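Local structure of histone-lysine N-methyltransferase, H3 lysine-9 specific SUVH4 (Arabidopsis thaliana, 4QEN) at residues N101-L106 and C159-P164; P105-I110 and L153-C158. The protein methylates the H3K9 site of histone H3, using S-adenosyl-L-methionine, to mark chromatin for silencing, and binds methylated DNA. One frame throughout, in Å; residues are numbered along the deposited sequence.

Both contacts lie in the SRA (YDG) domain, far out from the centre of the chain, and their centres are about 7 Å apart. They share helix 151-161 and residues 101-110, the end of a loop and the start of strand 106-112; Pro105 and Leu106 belong to both. Along the chain 101-106 and 105-110 come first, then 153-158 and 159-164. Contact 2 is the deeper, where strand crosses helix; contact 1 lies at the helix's C-terminal end, where the chain turns toward strand 165-172, parallel to 106-112 in the same sheet. The nearest atom of each contact is about 4 Å from the bound nucleic acid, so this corner lies beside the DNA and away from the methyltransferase site.

Contact 1 of 2, residues N101-L106 and C159-P164; sequences NYKLPL and CEYNVP
The ring of Tyr161 lays one face against the backbone of the 101-106 loop, with Tyr102 CA 4.2 Å from its centroid in a CH-pi contact only 15° off the ring normal. Next in the chain, Asn162, with positive phi, is the first residue to leave the geometry of helix 151-161, in a Schellman motif of the SRA domain. CG of Tyr161 lies anti to its carbonyl carbon (chi1 -70°), which swings the ring out to the loop, with Lys103 N on the same face as Tyr102 CA. The two tyrosines run side by side, pointing opposite ways, Tyr102 CD1 lying 3.9 Å from Tyr161 CB. Lys103, bent at chi2 and chi3, passes across Tyr161 and brings CE to the ring edge, 3.2 Å from Tyr161 OH. At Tyr161, an alanine would probably leave Tyr102 CA without its CH-pi partner and the bent Lys103 chain without the ring edge it lies against. A water accepts a weak bond from Lys103 NZ and donates to Glu160 OE1; Glu160 OE2 forms a salt bridge with Lys156. Leu106 CD2 meets Val163 CG2 tip to tip, and that same methyl sits over one face of the Tyr102 ring, 3.8 Å from Tyr102 CZ.

Contact 2 of 2, residues P105-I110 and L153-C158; sequences PLAVSI and LALKHC
Pro105 and Leu106 bring the chain up against Ala154 as strand 106-110 passes helix 153-158 at a right angle, their axes 5.6 Å apart at the closest and Leu106 CA coming within 4.1 Å of Ala154 CA. This is a helix packed across a strand of the SRA domain's mixed sheet, and the small Ala107 and Ala154 are consistent with so close an approach: Ala154 CB rests 3.4 Å from Ala107 N, and Ala107 CB touches both Leu155 CD2 and Cys158 SG, the sulfur at 3.6 Å. The strand carries a classic beta bulge at Val108 and Ser109, both facing Asp89, and beyond it Ile110 CG2 reaches Leu155 CD2.

At the other end, Pro105 follows a cis peptide bond, and its ring lies crosswise to Leu153, Pro105 CD being 3.9 Å from Leu153 CD2. Its carbonyl oxygen takes the strong hydrogen bond of the contact. His157 ND1 donates to Pro105 O at 2.7 Å, coming in the carbonyl plane and nearly in its own ring plane, with the N-H bent to 149°. For His157, chi1 of -68° carries the ring toward the strand, and the turn about CB-CG (chi2 156°) presents ND1 to this oxygen. Ala154 CA points its hydrogen at the same oxygen almost in line. Leu106 adds CD1, 3.6 Å from Cys158 N. Further along, Ala107 N makes a weak bond to Ala154 O, which already accepts the helical bond from Cys158 N.

Pro105 O, buried at the join, is thus met by one N-H and one C-H from the helix, and the ND1-H bond probably restrains the rotation of His157 against the start of the strand.

Contact 1 of 2, residues N101-L106 and C159-P164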
loop_
_atom_site.group_PDB
_atom_site.type_symbol
_atom_site.label_atom_id
_atom_site.label_comp_id
_atom_site.label_asym_id
_atom_site.label_seq_id
_atom_site.Cartn_x
_atom_site.Cartn_y
_atom_site.Cartn_z
ATOM N N ASN A 101 28.315 22.534 16.146
ATOM C CA ASN A 101 29.485 22.628 15.271
ATOM C C ASN A 101 29.135 22.770 13.794
ATOM O O ASN A 101 30.015 22.991 12.965
ATOM C CB ASN A 101 30.429 21.440 15.467
ATOM C CG ASN A 101 30.926 21.320 16.891
ATOM O OD1 ASN A 101 31.623 22.197 17.391
ATOM N ND2 ASN A 101 30.564 20.234 17.552
ATOM N N TYR A 102 27.858 22.611 13.455
ATOM C CA TYR A 102 27.394 22.954 12.119
ATOM C C TYR A 102 26.840 24.377 12.165
ATOM O O TYR A 102 26.553 24.907 13.238
ATOM C CB TYR A 102 26.296 21.999 11.647
ATOM C CG TYR A 102 26.682 20.537 11.530
ATOM C CD1 TYR A 102 27.979 20.147 11.195
ATOM C CD2 TYR A 102 25.733 19.541 11.746
ATOM C CE1 TYR A 102 28.310 18.794 11.080
ATOM C CE2 TYR A 102 26.055 18.196 11.641
ATOM C CZ TYR A 102 27.345 17.827 11.306
ATOM O OH TYR A 102 27.644 16.480 11.206
ATOM N N LYS A 103 26.694 24.996 11.002
ATOM C CA LYS A 103 26.071 26.309 10.911
ATOM C C LYS A 103 24.646 26.066 10.446
ATOM O O LYS A 103 24.437 25.363 9.465
ATOM C CB LYS A 103 26.810 27.160 9.886
ATOM C CG LYS A 103 26.427 28.626 9.865
ATOM C CD LYS A 103 27.674 29.508 9.786
ATOM C CE LYS A 103 28.710 28.946 8.811
ATOM N NZ LYS A 103 29.963 29.754 8.793
ATOM N N LEU A 104 23.668 26.613 11.162
ATOM C CA LEU A 104 22.269 26.423 10.784
ATOM C C LEU A 104 21.740 27.657 10.049
ATOM O O LEU A 104 22.299 28.734 10.192
ATOM C CB LEU A 104 21.431 26.063 12.013
ATOM C CG LEU A 104 21.676 24.568 12.265
ATOM C CD1 LEU A 104 22.579 24.314 13.458
ATOM C CD2 LEU A 104 20.382 23.810 12.371
ATOM N N PRO A 105 20.687 27.502 9.229
ATOM C CA PRO A 105 19.897 26.294 8.930
ATOM C C PRO A 105 20.666 25.274 8.092
ATOM O O PRO A 105 21.654 25.607 7.433
ATOM C CB PRO A 105 18.708 26.842 8.137
ATOM C CG PRO A 105 19.241 28.066 7.476
ATOM C CD PRO A 105 20.218 28.668 8.459
ATOM N N LEU A 106 20.201 24.032 8.122
ATOM C CA LEU A 106 20.923 22.926 7.510
ATOM C C LEU A 106 19.901 21.960 6.915
ATOM O O LEU A 106 19.037 21.453 7.632
ATOM C CB LEU A 106 21.755 22.215 8.583
ATOM C CG LEU A 106 22.710 21.091 8.152
ATOM C CD1 LEU A 106 23.867 21.654 7.321
ATOM C CD2 LEU A 106 23.238 20.345 9.381
ATOM N N CYS A 159 26.662 21.924 1.969
ATOM C CA CYS A 159 27.851 21.848 1.132
ATOM C C CYS A 159 29.074 22.095 2.007
ATOM O O CYS A 159 30.038 21.348 1.940
ATOM C CB CYS A 159 27.771 22.838 -0.040
ATOM S SG CYS A 159 29.266 22.866 -1.083
ATOM N N GLU A 160 29.001 23.082 2.894
ATOM C CA GLU A 160 30.206 23.501 3.615
ATOM C C GLU A 160 30.601 22.551 4.746
ATOM O O GLU A 160 31.774 22.486 5.127
ATOM C CB GLU A 160 30.021 24.911 4.158
ATOM C CG GLU A 160 29.879 25.919 3.034
ATOM C CD GLU A 160 29.362 27.269 3.487
ATOM O OE1 GLU A 160 28.783 27.368 4.603
ATOM O OE2 GLU A 160 29.529 28.221 2.698
ATOM N N TYR A 161 29.625 21.820 5.285
ATOM C CA TYR A 161 29.890 20.945 6.432
ATOM C C TYR A 161 29.870 19.447 6.076
ATOM O O TYR A 161 29.952 18.586 6.958
ATOM C CB TYR A 161 28.928 21.286 7.587
ATOM C CG TYR A 161 29.272 22.634 8.193
ATOM C CD1 TYR A 161 30.235 22.743 9.191
ATOM C CD2 TYR A 161 28.682 23.798 7.720
ATOM C CE1 TYR A 161 30.577 23.981 9.727
ATOM C CE2 TYR A 161 29.014 25.041 8.248
ATOM C CZ TYR A 161 29.963 25.124 9.244
ATOM O OH TYR A 161 30.295 26.350 9.764
ATOM N N ASN A 162 29.773 19.162 4.780
ATOM C CA ASN A 162 29.721 17.790 4.276
ATOM C C ASN A 162 28.562 17.010 4.880
ATOM O O ASN A 162 28.717 15.864 5.309
ATOM C CB ASN A 162 31.037 17.052 4.538
ATOM C CG ASN A 162 32.120 17.412 3.535
ATOM O OD1 ASN A 162 31.854 18.064 2.523
ATOM N ND2 ASN A 162 33.349 16.984 3.811
ATOM N N VAL A 163 27.407 17.651 4.926
ATOM C CA VAL A 163 26.196 17.002 5.394
ATOM C C VAL A 163 25.366 16.638 4.176
ATOM O O VAL A 163 24.953 17.513 3.415
ATOM C CB VAL A 163 25.385 17.925 6.336
ATOM C CG1 VAL A 163 23.982 17.354 6.577
ATOM C CG2 VAL A 163 26.139 18.123 7.662
ATOM N N PRO A 164 25.141 15.335 3.973
ATOM C CA PRO A 164 24.394 14.875 2.801
ATOM C C PRO A 164 22.901 15.148 2.981
ATOM O O PRO A 164 22.427 15.342 4.102
ATOM C CB PRO A 164 24.641 13.367 2.809
ATOM C CG PRO A 164 24.769 13.027 4.271
ATOM C CD PRO A 164 25.538 14.219 4.853
HETATM O O HOH W 1 29.053 29.790 5.798
#

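Contact 2 of 2, residues P105-I110 and L153-C158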
loop_
_atom_site.group_PDB
_atom_site.type_symbol
_atom_site.label_atom_id
_atom_site.label_comp_id
_atom_site.label_asym_id
_atom_site.label_seq_id
_atom_site.Cartn_x
_atom_site.Cartn_y
_atom_site.Cartn_z
ATOM N N PRO A 105 20.687 27.502 9.229
ATOM C CA PRO A 105 19.897 26.294 8.930
ATOM C C PRO A 105 20.666 25.274 8.092
ATOM O O PRO A 105 21.654 25.607 7.433
ATOM C CB PRO A 105 18.708 26.842 8.137
ATOM C CG PRO A 105 19.241 28.066 7.476
ATOM C CD PRO A 105 20.218 28.668 8.459
ATOM N N LEU A 106 20.201 24.032 8.122
ATOM C CA LEU A 106 20.923 22.926 7.510
ATOM C C LEU A 106 19.901 21.960 6.915
ATOM O O LEU A 106 19.037 21.453 7.632
ATOM C CB LEU A 106 21.755 22.215 8.583
ATOM C CG LEU A 106 22.710 21.091 8.152
ATOM C CD1 LEU A 106 23.867 21.654 7.321
ATOM C CD2 LEU A 106 23.238 20.345 9.381
ATOM N N ALA A 107 19.990 21.710 5.614
ATOM C CA ALA A 107 18.990 20.892 4.932
ATOM C C ALA A 107 19.198 19.420 5.232
ATOM O O ALA A 107 20.332 18.971 5.416
ATOM C CB ALA A 107 19.050 21.127 3.445
ATOM N N VAL A 108 18.102 18.667 5.277
ATOM C CA VAL A 108 18.207 17.227 5.454
ATOM C C VAL A 108 17.480 16.497 4.344
ATOM O O VAL A 108 17.786 15.331 4.086
ATOM C CB VAL A 108 17.665 16.743 6.819
ATOM C CG1 VAL A 108 18.442 17.384 7.966
ATOM C CG2 VAL A 108 16.169 17.020 6.932
ATOM N N SER A 109 16.530 17.157 3.671
ATOM C CA SER A 109 15.745 16.406 2.677
ATOM C C SER A 109 15.229 17.305 1.555
ATOM O O SER A 109 14.736 18.382 1.820
ATOM C CB SER A 109 14.563 15.686 3.367
ATOM O OG SER A 109 13.655 15.131 2.425
ATOM N N ILE A 110 15.355 16.875 0.306
ATOM C CA ILE A 110 14.765 17.621 -0.798
ATOM C C ILE A 110 13.913 16.752 -1.715
ATOM O O ILE A 110 14.139 15.539 -1.871
ATOM C CB ILE A 110 15.828 18.334 -1.677
ATOM C CG1 ILE A 110 16.646 17.318 -2.479
ATOM C CG2 ILE A 110 16.724 19.249 -0.843
ATOM C CD1 ILE A 110 17.751 17.969 -3.290
ATOM N N LEU A 153 20.129 28.691 1.900
ATOM C CA LEU A 153 21.178 28.808 2.900
ATOM C C LEU A 153 21.397 27.412 3.478
ATOM O O LEU A 153 22.539 26.967 3.664
ATOM C CB LEU A 153 20.740 29.781 3.991
ATOM C CG LEU A 153 21.784 30.246 4.998
ATOM C CD1 LEU A 153 23.084 30.681 4.294
ATOM C CD2 LEU A 153 21.200 31.397 5.806
ATOM N N ALA A 154 20.291 26.696 3.698
ATOM C CA ALA A 154 20.391 25.378 4.319
ATOM C C ALA A 154 21.270 24.447 3.483
ATOM O O ALA A 154 22.178 23.792 4.004
ATOM C CB ALA A 154 19.012 24.781 4.530
ATOM N N LEU A 155 21.034 24.460 2.174
ATOM C CA LEU A 155 21.821 23.672 1.245
ATOM C C LEU A 155 23.278 24.134 1.179
ATOM O O LEU A 155 24.189 23.313 1.073
ATOM C CB LEU A 155 21.184 23.670 -0.149
ATOM C CG LEU A 155 19.918 22.792 -0.226
ATOM C CD1 LEU A 155 19.168 23.004 -1.538
ATOM C CD2 LEU A 155 20.286 21.303 -0.045
ATOM N N LYS A 156 23.491 25.442 1.278
ATOM C CA LYS A 156 24.852 25.960 1.275
ATOM C C LYS A 156 25.558 25.368 2.476
ATOM O O LYS A 156 26.707 24.918 2.366
ATOM C CB LYS A 156 24.848 27.484 1.376
ATOM C CG LYS A 156 26.186 28.133 1.802
ATOM C CD LYS A 156 26.032 29.675 1.779
ATOM C CE LYS A 156 27.374 30.391 1.800
ATOM N NZ LYS A 156 28.002 30.295 3.118
ATOM N N HIS A 157 24.861 25.324 3.612
ATOM C CA HIS A 157 25.527 24.825 4.806
ATOM C C HIS A 157 25.821 23.328 4.657
ATOM O O HIS A 157 26.887 22.858 5.089
ATOM C CB HIS A 157 24.755 25.186 6.079
ATOM C CG HIS A 157 24.768 26.660 6.369
ATOM N ND1 HIS A 157 23.796 27.284 7.122
ATOM C CD2 HIS A 157 25.641 27.630 5.998
ATOM C CE1 HIS A 157 24.072 28.578 7.200
ATOM N NE2 HIS A 157 25.182 28.815 6.526
ATOM N N CYS A 158 24.931 22.610 3.965
ATOM C CA CYS A 158 25.179 21.188 3.725
ATOM C C CYS A 158 26.482 21.046 2.953
ATOM O O CYS A 158 27.309 20.176 3.258
ATOM C CB CYS A 158 24.049 20.571 2.914
ATOM S SG CYS A 158 22.565 20.304 3.888
#